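Local atomic coordinates of glideosome-associated protein 50 (Plasmodium falciparum 3D7, PDB entry 3TGH), a protein that probably helps assemble the glideosome, the machinery of parasite gliding and host-cell invasion, and tether it to the inner membrane complex, using a purple acid phosphatase-like fold. Residues 4-9 against 33-39; 22-26 against 273-277; 159-163 against 175-179; 166-171 against 331-337. One frame throughout, in Å; residues are numbered along the deposited sequence.

Interaction 1 (4-9 against 33-39)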
loop_
_atom_site.group_PDB
_atom_site.type_symbol
_atom_site.label_atom_id
_atom_site.label_comp_id
_atom_site.label_asym_id
_atom_site.label_seq_id
_atom_site.Cartn_x
_atom_site.Cartn_y
_atom_site.Cartn_z
ATOM N N LEU A 4 -7.725 7.851 12.566
ATOM C CA LEU A 4 -6.432 7.700 11.898
ATOM C C LEU A 4 -6.688 7.876 10.401
ATOM O O LEU A 4 -7.537 7.191 9.833
ATOM C CB LEU A 4 -5.828 6.322 12.179
ATOM C CG LEU A 4 -4.403 6.049 11.681
ATOM C CD1 LEU A 4 -3.910 4.693 12.160
ATOM C CD2 LEU A 4 -4.318 6.109 10.168
ATOM N N ARG A 5 -5.955 8.794 9.782
ATOM C CA ARG A 5 -6.150 9.126 8.378
ATOM C C ARG A 5 -4.867 9.006 7.583
ATOM O O ARG A 5 -3.830 9.580 7.951
ATOM C CB ARG A 5 -6.697 10.540 8.253
ATOM C CG ARG A 5 -8.083 10.672 8.859
ATOM C CD ARG A 5 -8.670 12.026 8.574
ATOM N NE ARG A 5 -10.061 12.118 9.006
ATOM C CZ ARG A 5 -10.839 13.182 8.818
ATOM N NH1 ARG A 5 -10.370 14.271 8.215
ATOM N NH2 ARG A 5 -12.098 13.157 9.243
ATOM N N PHE A 6 -4.955 8.274 6.475
ATOM C CA PHE A 6 -3.822 8.054 5.611
ATOM C C PHE A 6 -4.271 8.106 4.159
ATOM O O PHE A 6 -5.461 7.992 3.869
ATOM C CB PHE A 6 -3.100 6.741 5.974
ATOM C CG PHE A 6 -3.846 5.489 5.616
ATOM C CD1 PHE A 6 -3.591 4.841 4.409
ATOM C CD2 PHE A 6 -4.787 4.942 6.482
ATOM C CE1 PHE A 6 -4.259 3.665 4.076
ATOM C CE2 PHE A 6 -5.464 3.760 6.150
ATOM C CZ PHE A 6 -5.197 3.129 4.945
ATOM N N ALA A 7 -3.323 8.353 3.267
ATOM C CA ALA A 7 -3.590 8.407 1.838
ATOM C C ALA A 7 -2.852 7.282 1.133
ATOM O O ALA A 7 -1.838 6.789 1.629
ATOM C CB ALA A 7 -3.168 9.766 1.263
ATOM N N SER A 8 -3.381 6.870 -0.020
ATOM C CA SER A 8 -2.752 5.865 -0.872
ATOM C C SER A 8 -2.477 6.476 -2.240
ATOM O O SER A 8 -3.358 7.117 -2.817
ATOM C CB SER A 8 -3.671 4.651 -1.062
ATOM O OG SER A 8 -3.826 3.915 0.137
ATOM N N LEU A 9 -1.261 6.264 -2.746
ATOM C CA LEU A 9 -0.829 6.760 -4.049
ATOM C C LEU A 9 -0.007 5.671 -4.747
ATOM O O LEU A 9 1.018 5.246 -4.232
ATOM C CB LEU A 9 0.028 8.017 -3.871
ATOM C CG LEU A 9 0.532 8.654 -5.171
ATOM C CD1 LEU A 9 -0.617 9.345 -5.915
ATOM C CD2 LEU A 9 1.683 9.611 -4.886
ATOM N N GLU A 33 -7.587 17.204 4.881
ATOM C CA GLU A 33 -8.114 16.013 5.550
ATOM C C GLU A 33 -7.278 15.607 6.767
ATOM O O GLU A 33 -7.646 14.665 7.462
ATOM C CB GLU A 33 -8.191 14.831 4.574
ATOM C CG GLU A 33 -9.235 14.979 3.474
ATOM C CD GLU A 33 -10.620 14.454 3.863
ATOM O OE1 GLU A 33 -10.784 13.868 4.957
ATOM O OE2 GLU A 33 -11.554 14.624 3.055
ATOM N N ARG A 34 -6.174 16.315 7.023
ATOM C CA ARG A 34 -5.276 16.021 8.147
ATOM C C ARG A 34 -4.720 14.592 8.054
ATOM O O ARG A 34 -4.722 13.838 9.024
ATOM C CB ARG A 34 -5.971 16.261 9.498
ATOM C CG ARG A 34 -6.313 17.729 9.780
ATOM C CD ARG A 34 -7.665 17.872 10.479
ATOM N NE ARG A 34 -7.777 19.124 11.230
ATOM C CZ ARG A 34 -8.922 19.664 11.652
ATOM N NH1 ARG A 34 -10.093 19.083 11.393
ATOM N NH2 ARG A 34 -8.899 20.805 12.336
ATOM N N VAL A 35 -4.261 14.229 6.863
ATOM C CA VAL A 35 -3.592 12.946 6.658
ATOM C C VAL A 35 -2.257 12.955 7.403
ATOM O O VAL A 35 -1.532 13.951 7.362
ATOM C CB VAL A 35 -3.371 12.681 5.162
ATOM C CG1 VAL A 35 -2.391 11.520 4.939
ATOM C CG2 VAL A 35 -4.720 12.415 4.465
ATOM N N THR A 36 -1.939 11.859 8.088
ATOM C CA THR A 36 -0.687 11.771 8.856
ATOM C C THR A 36 0.374 10.806 8.298
ATOM O O THR A 36 1.520 10.831 8.741
ATOM C CB THR A 36 -0.962 11.445 10.329
ATOM O OG1 THR A 36 -1.691 10.219 10.416
ATOM C CG2 THR A 36 -1.767 12.583 10.977
ATOM N N PHE A 37 0.008 9.974 7.325
ATOM C CA PHE A 37 1.002 9.214 6.568
ATOM C C PHE A 37 0.439 8.738 5.238
ATOM O O PHE A 37 -0.766 8.798 5.000
ATOM C CB PHE A 37 1.587 8.038 7.367
ATOM C CG PHE A 37 0.583 6.998 7.776
ATOM C CD1 PHE A 37 0.372 5.864 6.995
ATOM C CD2 PHE A 37 -0.129 7.137 8.960
ATOM C CE1 PHE A 37 -0.542 4.889 7.386
ATOM C CE2 PHE A 37 -1.044 6.175 9.353
ATOM C CZ PHE A 37 -1.244 5.042 8.560
ATOM N N ILE A 38 1.346 8.317 4.374
ATOM C CA ILE A 38 1.015 7.870 3.027
ATOM C C ILE A 38 1.479 6.429 2.880
ATOM O O ILE A 38 2.544 6.052 3.382
ATOM C CB ILE A 38 1.716 8.752 1.965
ATOM C CG1 ILE A 38 1.313 10.226 2.124
ATOM C CG2 ILE A 38 1.417 8.252 0.550
ATOM C CD1 ILE A 38 2.350 11.203 1.553
ATOM N N VAL A 39 0.684 5.615 2.188
ATOM C CA VAL A 39 1.130 4.306 1.746
ATOM C C VAL A 39 1.145 4.311 0.224
ATOM O O VAL A 39 0.346 5.010 -0.409
ATOM C CB VAL A 39 0.241 3.141 2.258
ATOM C CG1 VAL A 39 0.178 3.125 3.789
ATOM C CG2 VAL A 39 -1.168 3.204 1.653
HETATM O O HOH W 1 -4.251 10.452 11.384
#
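Val-39 N donates to Ala-7 O at 2.8 Å in a nearly straight bond (169°), and Leu-9 N reaches Val-39 O at 3.1 Å. Toward the other end of the pairing, Arg-5 O receives Thr-36 N at 3.0 Å, and a water joins Arg-5 N to Thr-36 OG1. The Arg-5 chain is extended from CG to NE, which carries its end to the close of helix 17-32, where Arg-34 makes a Schellman motif. There NH1 of Arg-5 donates to Glu-33 O at 2.9 Å, the oxygen lying at the edge of the guanidinium, almost in its plane; NH2 is held separately by Gln-3. The Glu-33 carboxylate adds charge alone: OE1 sits 3.3 Å from Arg-5 NH1 but well out of the guanidinium plane, while OE2 is paired with Lys-289. Strand 4-8, helix 17-32 and strand 37-40 form a beta-alpha-beta crossover in one of the two mixed sheets of the calcineurin-like fold. On one face of this sheet, Phe-6 CB lies over the Phe-37 ring, 3.6 Å from its centroid. Both phenylalanines hold CG between backbone N and carbonyl carbon; their ring planes are within 5° but slid apart, barely overlapping. Phe-154 meets both rings edge-to-face. Leu-4 CD2 approaches Phe-37 CE2 obliquely at 3.4 Å. On the other face Ala-7 CB touches Val-35 CG1.

Interaction 2 (22-26 against 273-277)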
loop_
_atom_site.group_PDB
_atom_site.type_symbol
_atom_site.label_atom_id
_atom_site.label_comp_id
_atom_site.label_asym_id
_atom_site.label_seq_id
_atom_site.Cartn_x
_atom_site.Cartn_y
_atom_site.Cartn_z
ATOM N N ASN A 22 -2.229 15.598 -10.468
ATOM C CA ASN A 22 -2.601 14.743 -9.350
ATOM C C ASN A 22 -1.892 15.164 -8.058
ATOM O O ASN A 22 -2.508 15.199 -6.994
ATOM C CB ASN A 22 -2.302 13.270 -9.684
ATOM C CG ASN A 22 -3.150 12.300 -8.889
ATOM O OD1 ASN A 22 -4.283 12.604 -8.527
ATOM N ND2 ASN A 22 -2.610 11.114 -8.626
ATOM N N ALA A 23 -0.607 15.504 -8.168
ATOM C CA ALA A 23 0.195 15.940 -7.020
ATOM C C ALA A 23 -0.386 17.186 -6.346
ATOM O O ALA A 23 -0.352 17.313 -5.121
ATOM C CB ALA A 23 1.644 16.198 -7.450
ATOM N N LYS A 24 -0.923 18.095 -7.149
ATOM C CA LYS A 24 -1.554 19.312 -6.634
ATOM C C LYS A 24 -2.736 18.968 -5.723
ATOM O O LYS A 24 -2.814 19.443 -4.587
ATOM C CB LYS A 24 -1.960 20.211 -7.814
ATOM C CG LYS A 24 -2.997 21.288 -7.535
ATOM C CD LYS A 24 -3.449 21.931 -8.851
ATOM C CE LYS A 24 -4.883 22.430 -8.797
ATOM N NZ LYS A 24 -5.345 22.870 -10.153
ATOM N N TYR A 25 -3.633 18.114 -6.204
ATOM C CA TYR A 25 -4.789 17.695 -5.405
ATOM C C TYR A 25 -4.398 16.825 -4.216
ATOM O O TYR A 25 -5.006 16.919 -3.153
ATOM C CB TYR A 25 -5.820 16.982 -6.284
ATOM C CG TYR A 25 -6.502 17.921 -7.257
ATOM C CD1 TYR A 25 -6.370 17.764 -8.632
ATOM C CD2 TYR A 25 -7.268 18.983 -6.792
ATOM C CE1 TYR A 25 -6.995 18.646 -9.518
ATOM C CE2 TYR A 25 -7.896 19.861 -7.664
ATOM C CZ TYR A 25 -7.760 19.690 -9.021
ATOM O OH TYR A 25 -8.394 20.569 -9.872
ATOM N N PHE A 26 -3.389 15.978 -4.410
ATOM C CA PHE A 26 -2.834 15.139 -3.350
ATOM C C PHE A 26 -2.424 15.983 -2.151
ATOM O O PHE A 26 -2.826 15.703 -1.022
ATOM C CB PHE A 26 -1.632 14.360 -3.901
ATOM C CG PHE A 26 -1.188 13.197 -3.048
ATOM C CD1 PHE A 26 -2.061 12.169 -2.729
ATOM C CD2 PHE A 26 0.129 13.103 -2.626
ATOM C CE1 PHE A 26 -1.632 11.084 -1.960
ATOM C CE2 PHE A 26 0.557 12.022 -1.857
ATOM C CZ PHE A 26 -0.325 11.018 -1.533
ATOM N N ASP A 273 -9.806 7.310 -14.135
ATOM C CA ASP A 273 -9.266 8.630 -13.805
ATOM C C ASP A 273 -7.932 8.530 -13.054
ATOM O O ASP A 273 -7.749 7.645 -12.223
ATOM C CB ASP A 273 -10.240 9.430 -12.929
ATOM C CG ASP A 273 -11.443 9.959 -13.695
ATOM O OD1 ASP A 273 -11.690 9.507 -14.835
ATOM O OD2 ASP A 273 -12.142 10.834 -13.137
ATOM N N ILE A 274 -7.020 9.450 -13.360
ATOM C CA ILE A 274 -5.809 9.640 -12.570
ATOM C C ILE A 274 -6.246 10.207 -11.229
ATOM O O ILE A 274 -7.069 11.124 -11.173
ATOM C CB ILE A 274 -4.812 10.567 -13.304
ATOM C CG1 ILE A 274 -4.197 9.811 -14.477
ATOM C CG2 ILE A 274 -3.708 11.071 -12.367
ATOM C CD1 ILE A 274 -3.409 10.683 -15.424
ATOM N N GLY A 275 -5.735 9.632 -10.145
ATOM C CA GLY A 275 -6.183 10.019 -8.820
ATOM C C GLY A 275 -5.492 9.297 -7.685
ATOM O O GLY A 275 -4.380 8.794 -7.834
ATOM N N PHE A 276 -6.166 9.251 -6.543
ATOM C CA PHE A 276 -5.603 8.669 -5.331
ATOM C C PHE A 276 -6.729 8.395 -4.344
ATOM O O PHE A 276 -7.885 8.759 -4.600
ATOM C CB PHE A 276 -4.553 9.618 -4.726
ATOM C CG PHE A 276 -5.089 10.986 -4.374
ATOM C CD1 PHE A 276 -5.599 11.244 -3.106
ATOM C CD2 PHE A 276 -5.065 12.014 -5.301
ATOM C CE1 PHE A 276 -6.108 12.494 -2.788
ATOM C CE2 PHE A 276 -5.556 13.269 -4.994
ATOM C CZ PHE A 276 -6.075 13.516 -3.734
ATOM N N CYS A 277 -6.397 7.776 -3.212
ATOM C CA CYS A 277 -7.376 7.513 -2.159
ATOM C C CYS A 277 -7.006 8.168 -0.844
ATOM O O CYS A 277 -5.824 8.321 -0.531
ATOM C CB CYS A 277 -7.481 6.024 -1.888
ATOM S SG CYS A 277 -8.129 5.093 -3.230
#
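Phe-26 turns the edge of its ring into one face of Phe-276, a T-shaped pair with planes at 80° and centroids 5.1 Å apart. Atom CD1 makes the approach, 3.6 Å from Phe-276 CG and toward the rim of that face. The two rings are brought together by different torsions: Phe-26 swings CG away from its backbone N (chi1 -165°), whereas Phe-276 holds CG between N and the carbonyl carbon (chi1 59°), and its CB leaves the strand toward the helix. The far end of the Phe-276 ring lies along the helix backbone, CE2 being 3.5 Å from Phe-26 N, with Tyr-25 CB at the ring edge. Here helix 17-32, the connection of a beta-alpha-beta unit, packs on strand 275-282, which runs antiparallel beside strand 4-8 in the same mixed sheet. One helical turn before Phe-26, Asn-22 places CG anti to its backbone N, which sends the amide to the start of this strand. ND2 donates to Gly-275 O at 3.0 Å from above the carbonyl plane, not along a lone pair, and bonds Gly-253 O as well. OD1 lies at the edge of the Phe-276 ring, 3.4 Å from CD2, buried without a hydrogen-bonding partner. Ile-274 CG2 rests against Asn-22 CB and CG.

Interaction 3 (159-163 against 175-179)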
loop_
_atom_site.group_PDB
_atom_site.type_symbol
_atom_site.label_atom_id
_atom_site.label_comp_id
_atom_site.label_asym_id
_atom_site.label_seq_id
_atom_site.Cartn_x
_atom_site.Cartn_y
_atom_site.Cartn_z
ATOM N N THR A 159 4.656 -8.510 -4.003
ATOM C CA THR A 159 3.943 -9.537 -4.742
ATOM C C THR A 159 4.799 -10.237 -5.805
ATOM O O THR A 159 4.432 -11.324 -6.256
ATOM C CB THR A 159 2.633 -9.004 -5.353
ATOM O OG1 THR A 159 2.874 -7.795 -6.072
ATOM C CG2 THR A 159 1.602 -8.738 -4.262
ATOM N N TRP A 160 5.922 -9.645 -6.207
ATOM C CA TRP A 160 6.819 -10.335 -7.124
ATOM C C TRP A 160 7.659 -11.376 -6.385
ATOM O O TRP A 160 7.827 -12.499 -6.869
ATOM C CB TRP A 160 7.697 -9.375 -7.930
ATOM C CG TRP A 160 8.418 -10.120 -8.993
ATOM C CD1 TRP A 160 7.847 -10.840 -10.012
ATOM C CD2 TRP A 160 9.835 -10.287 -9.131
ATOM N NE1 TRP A 160 8.820 -11.430 -10.774
ATOM C CE2 TRP A 160 10.049 -11.102 -10.267
ATOM C CE3 TRP A 160 10.944 -9.810 -8.427
ATOM C CZ2 TRP A 160 11.325 -11.475 -10.693
ATOM C CZ3 TRP A 160 12.213 -10.162 -8.865
ATOM C CH2 TRP A 160 12.392 -10.987 -9.991
ATOM N N VAL A 161 8.170 -11.012 -5.208
ATOM C CA VAL A 161 8.871 -11.977 -4.341
ATOM C C VAL A 161 8.005 -13.198 -4.016
ATOM O O VAL A 161 8.507 -14.326 -3.977
ATOM C CB VAL A 161 9.342 -11.326 -3.025
ATOM C CG1 VAL A 161 9.949 -12.376 -2.092
ATOM C CG2 VAL A 161 10.354 -10.227 -3.313
ATOM N N LEU A 162 6.713 -12.965 -3.793
ATOM C CA LEU A 162 5.767 -14.030 -3.468
ATOM C C LEU A 162 5.374 -14.876 -4.683
ATOM O O LEU A 162 4.769 -15.931 -4.521
ATOM C CB LEU A 162 4.487 -13.446 -2.857
ATOM C CG LEU A 162 4.578 -12.774 -1.489
ATOM C CD1 LEU A 162 3.182 -12.299 -1.060
ATOM C CD2 LEU A 162 5.183 -13.726 -0.480
ATOM N N SER A 163 5.682 -14.397 -5.887
ATOM C CA SER A 163 5.325 -15.098 -7.125
ATOM C C SER A 163 6.265 -16.258 -7.432
ATOM O O SER A 163 7.348 -16.376 -6.863
ATOM C CB SER A 163 5.329 -14.128 -8.314
ATOM O OG SER A 163 6.640 -13.937 -8.807
ATOM N N ALA A 175 9.599 -14.781 2.795
ATOM C CA ALA A 175 8.559 -13.759 2.613
ATOM C C ALA A 175 7.163 -14.300 2.918
ATOM O O ALA A 175 6.356 -13.624 3.564
ATOM C CB ALA A 175 8.611 -13.164 1.203
ATOM N N TRP A 176 6.869 -15.513 2.450
ATOM C CA TRP A 176 5.585 -16.139 2.737
ATOM C C TRP A 176 5.443 -16.444 4.238
ATOM O O TRP A 176 4.395 -16.199 4.826
ATOM C CB TRP A 176 5.402 -17.432 1.918
ATOM C CG TRP A 176 4.825 -17.202 0.548
ATOM C CD1 TRP A 176 5.472 -17.322 -0.655
ATOM C CD2 TRP A 176 3.477 -16.828 0.239
ATOM N NE1 TRP A 176 4.612 -17.027 -1.686
ATOM C CE2 TRP A 176 3.379 -16.730 -1.167
ATOM C CE3 TRP A 176 2.346 -16.550 1.018
ATOM C CZ2 TRP A 176 2.193 -16.373 -1.813
ATOM C CZ3 TRP A 176 1.170 -16.193 0.380
ATOM C CH2 TRP A 176 1.101 -16.100 -1.024
ATOM N N ASN A 177 6.497 -16.978 4.845
ATOM C CA ASN A 177 6.451 -17.331 6.270
ATOM C C ASN A 177 6.333 -16.089 7.155
ATOM O O ASN A 177 5.595 -16.091 8.139
ATOM C CB ASN A 177 7.668 -18.176 6.668
ATOM C CG ASN A 177 7.605 -19.593 6.108
ATOM O OD1 ASN A 177 6.522 -20.153 5.927
ATOM N ND2 ASN A 177 8.767 -20.174 5.828
ATOM N N ASP A 178 7.036 -15.023 6.792
ATOM C CA ASP A 178 6.900 -13.754 7.523
ATOM C C ASP A 178 5.464 -13.209 7.428
ATOM O O ASP A 178 4.890 -12.767 8.416
ATOM C CB ASP A 178 7.901 -12.725 7.012
ATOM C CG ASP A 178 9.331 -13.014 7.455
ATOM O OD1 ASP A 178 9.550 -13.966 8.232
ATOM O OD2 ASP A 178 10.248 -12.275 7.029
ATOM N N LEU A 179 4.888 -13.251 6.228
ATOM C CA LEU A 179 3.502 -12.833 6.016
ATOM C C LEU A 179 2.548 -13.599 6.934
ATOM O O LEU A 179 1.681 -13.003 7.577
ATOM C CB LEU A 179 3.092 -13.049 4.554
ATOM C CG LEU A 179 2.107 -12.085 3.875
ATOM C CD1 LEU A 179 1.281 -12.820 2.802
ATOM C CD2 LEU A 179 1.204 -11.308 4.827
#
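A type I turn from Trp-160 to Ser-163, closed by the bond from Ser-163 N to Trp-160 O, brings Val-161 and Leu-162 against the helical residues Ala-175 and Trp-176. Leu-162 carries most of the contact and meets the indole in two ways. With CG opposite its carbonyl carbon (chi1 -67°), it lays CD2 squarely over one face of the five-membered ring of Trp-176, 3.4 Å from the centroid and only 2° off the normal. Its carbonyl oxygen accepts Trp-176 NE1 at 3.0 Å on an in-plane lone pair; the bond is bent (146°), and the oxygen is tilted out of the indole plane. Bond and methyl together fix how the indole is turned, and Tyr-212 OH gives the same oxygen a second partner. The other branch of Leu-162, CD1, comes loosely to Leu-179 CD1 at 4.3 Å. Ala-175 CB is touched by Val-161 CG1 at 3.6 Å and by Leu-162 CD2. Val-161 O holds His-172 ND1, while the His-172 ring meets Trp-176 edge-to-face. The Trp-176 side chain is about 5 Å from a bound cobalt ion at its nearest atom. Turn and indole therefore form a second shell around His-172, a metal ligand on helix 169-189 of this metallophosphoesterase fold.

Interaction 4 (166-171 against 331-337). With SO4 (sulfate ion), chain C.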
loop_
_atom_site.group_PDB
_atom_site.type_symbol
_atom_site.label_atom_id
_atom_site.label_comp_id
_atom_site.label_asym_id
_atom_site.label_seq_id
_atom_site.Cartn_x
_atom_site.Cartn_y
_atom_site.Cartn_z
ATOM N N PHE A 166 10.064 -15.407 -8.925
ATOM C CA PHE A 166 11.185 -14.982 -8.097
ATOM C C PHE A 166 12.202 -16.115 -7.990
ATOM O O PHE A 166 11.864 -17.227 -7.577
ATOM C CB PHE A 166 10.718 -14.548 -6.718
ATOM C CG PHE A 166 11.742 -13.759 -5.967
ATOM C CD1 PHE A 166 12.038 -12.463 -6.347
ATOM C CD2 PHE A 166 12.425 -14.316 -4.900
ATOM C CE1 PHE A 166 12.992 -11.729 -5.671
ATOM C CE2 PHE A 166 13.378 -13.579 -4.212
ATOM C CZ PHE A 166 13.663 -12.293 -4.598
ATOM N N PRO A 167 13.449 -15.845 -8.396
ATOM C CA PRO A 167 14.406 -16.933 -8.578
ATOM C C PRO A 167 15.066 -17.459 -7.302
ATOM O O PRO A 167 15.622 -18.560 -7.327
ATOM C CB PRO A 167 15.459 -16.304 -9.487
ATOM C CG PRO A 167 15.448 -14.880 -9.123
ATOM C CD PRO A 167 14.002 -14.557 -8.851
ATOM N N TYR A 168 15.033 -16.684 -6.217
ATOM C CA TYR A 168 15.613 -17.112 -4.935
ATOM C C TYR A 168 14.535 -17.776 -4.083
ATOM O O TYR A 168 13.721 -17.089 -3.451
ATOM C CB TYR A 168 16.192 -15.931 -4.156
ATOM C CG TYR A 168 17.467 -15.344 -4.699
ATOM C CD1 TYR A 168 18.697 -15.973 -4.492
ATOM C CD2 TYR A 168 17.458 -14.130 -5.374
ATOM C CE1 TYR A 168 19.868 -15.420 -4.979
ATOM C CE2 TYR A 168 18.621 -13.571 -5.859
ATOM C CZ TYR A 168 19.822 -14.220 -5.660
ATOM O OH TYR A 168 20.974 -13.651 -6.146
ATOM N N LYS A 169 14.541 -19.107 -4.044
ATOM C CA LYS A 169 13.463 -19.851 -3.391
ATOM C C LYS A 169 13.426 -19.682 -1.863
ATOM O O LYS A 169 12.345 -19.618 -1.277
ATOM C CB LYS A 169 13.526 -21.337 -3.765
ATOM C CG LYS A 169 13.516 -21.618 -5.279
ATOM C CD LYS A 169 12.387 -20.899 -6.034
ATOM C CE LYS A 169 12.459 -21.184 -7.533
ATOM N NZ LYS A 169 11.595 -20.266 -8.333
ATOM N N LYS A 170 14.588 -19.608 -1.220
ATOM C CA LYS A 170 14.642 -19.398 0.241
ATOM C C LYS A 170 14.065 -18.033 0.654
ATOM O O LYS A 170 13.389 -17.916 1.683
ATOM C CB LYS A 170 16.078 -19.514 0.752
ATOM C CG LYS A 170 16.659 -20.919 0.701
ATOM C CD LYS A 170 18.089 -20.927 1.227
ATOM C CE LYS A 170 18.668 -22.336 1.287
ATOM N NZ LYS A 170 18.124 -23.120 2.434
ATOM N N ILE A 171 14.356 -17.007 -0.142
ATOM C CA ILE A 171 13.852 -15.658 0.116
ATOM C C ILE A 171 12.348 -15.627 -0.120
ATOM O O ILE A 171 11.591 -15.093 0.681
ATOM C CB ILE A 171 14.607 -14.612 -0.746
ATOM C CG1 ILE A 171 16.057 -14.504 -0.266
ATOM C CG2 ILE A 171 13.936 -13.241 -0.682
ATOM C CD1 ILE A 171 16.946 -13.722 -1.225
ATOM N N ASP A 331 19.445 -8.876 1.332
ATOM C CA ASP A 331 20.325 -8.749 0.178
ATOM C C ASP A 331 19.831 -9.696 -0.916
ATOM O O ASP A 331 19.748 -10.908 -0.712
ATOM C CB ASP A 331 21.778 -9.074 0.540
ATOM C CG ASP A 331 22.747 -8.806 -0.611
ATOM O OD1 ASP A 331 22.510 -7.867 -1.399
ATOM O OD2 ASP A 331 23.758 -9.530 -0.719
ATOM N N VAL A 332 19.487 -9.124 -2.063
ATOM C CA VAL A 332 19.077 -9.883 -3.240
ATOM C C VAL A 332 20.085 -9.570 -4.353
ATOM O O VAL A 332 19.923 -8.597 -5.087
ATOM C CB VAL A 332 17.640 -9.509 -3.647
ATOM C CG1 VAL A 332 17.157 -10.334 -4.844
ATOM C CG2 VAL A 332 16.706 -9.702 -2.462
ATOM N N PRO A 333 21.161 -10.373 -4.449
ATOM C CA PRO A 333 22.197 -10.127 -5.458
ATOM C C PRO A 333 21.631 -10.197 -6.872
ATOM O O PRO A 333 20.884 -11.124 -7.182
ATOM C CB PRO A 333 23.198 -11.267 -5.219
ATOM C CG PRO A 333 22.973 -11.679 -3.808
ATOM C CD PRO A 333 21.513 -11.507 -3.572
ATOM N N SER A 334 21.972 -9.230 -7.720
ATOM C CA SER A 334 21.390 -9.173 -9.069
ATOM C C SER A 334 21.834 -10.331 -9.969
ATOM O O SER A 334 21.152 -10.636 -10.944
ATOM C CB SER A 334 21.676 -7.826 -9.744
ATOM O OG SER A 334 23.070 -7.596 -9.879
ATOM N N SER A 335 22.959 -10.970 -9.637
ATOM C CA SER A 335 23.479 -12.116 -10.398
ATOM C C SER A 335 22.593 -13.368 -10.362
ATOM O O SER A 335 22.713 -14.239 -11.233
ATOM C CB SER A 335 24.882 -12.487 -9.901
ATOM O OG SER A 335 24.859 -12.839 -8.524
ATOM N N GLY A 336 21.719 -13.469 -9.363
ATOM C CA GLY A 336 20.850 -14.636 -9.208
ATOM C C GLY A 336 21.512 -15.730 -8.390
ATOM O O GLY A 336 22.690 -15.620 -8.042
ATOM N N PRO A 337 20.756 -16.796 -8.072
ATOM C CA PRO A 337 21.244 -17.864 -7.195
ATOM C C PRO A 337 22.315 -18.745 -7.840
ATOM O O PRO A 337 22.253 -19.016 -9.042
ATOM C CB PRO A 337 19.981 -18.688 -6.913
ATOM C CG PRO A 337 19.131 -18.484 -8.116
ATOM C CD PRO A 337 19.394 -17.072 -8.568
HETATM S S SO4 C . 17.869 -20.414 -3.508
HETATM O O1 SO4 C . 19.258 -20.023 -3.732
HETATM O O2 SO4 C . 17.815 -21.788 -3.013
HETATM O O3 SO4 C . 17.273 -19.524 -2.509
HETATM O O4 SO4 C . 17.132 -20.335 -4.771
#
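A chi1 of -72° keeps the Tyr-168 ring beside its backbone N and carries it from the N-cap of helix 169-189 into the bend of segment 331-337; Val-332 directs CG1 away from its own backbone N and meets that ring obliquely, 3.7 Å from CE2. The bend is a type I beta turn from Pro-333 to Gly-336, and the phenol reaches into it. Tyr-168 OH donates to Pro-333 O at 2.7 Å, the oxygen lying at the edge of the ring while the hydroxyl stands 25° out of the carbonyl plane. The Pro-333 ring itself also touches the hydroxyl, through CB and CD. Pro-337 covers one face of the tyrosine, its CD 4.2 Å from the centroid and 18° off the normal. Farther back, Pro-167 CB comes to Pro-337 CD at 4.1 Å. Phe-166 CZ and Ile-171 CD1 approach the two methyls of Val-332, CG1 and CG2 respectively, and Tyr-89 holds the backbone oxygen of Val-332. The C-terminal segment is thereby laid over the start of the helix. A sulfate, probably from the crystallisation liquor, occupies this helix N-terminus, where the first backbone N-H groups and the helix dipole would favour an anion. Lys-169 N donates to sulfate O4 and Lys-170 N to O3, each at 3.0 Å, while Pro-337 CB lies 3.5 Å from sulfate O1.

Overall arrangement
Interactions 1 and 2 belong to one sheet, in which strands 4-8 and 275-282 are neighbours; helix 17-32 links the strands of interaction 1 and packs on strand 275-282 in interaction 2. Their centres are 13 Å apart and they touch. Interactions 3 and 4 lie across the chain's centre, also 13 Å apart between centres, and share helix 169-189. Interaction 1 closes before interaction 3 opens, and interaction 3 is nested within the long loop closed by interaction 2; interactions 3 and 4 alternate along the chain. Centres of interactions 2 and 4 are 35 Å apart. Late segments thus return to both sides of the phosphatase-like fold, to the sheet holding strand 4-8 and to the helix bearing His-172.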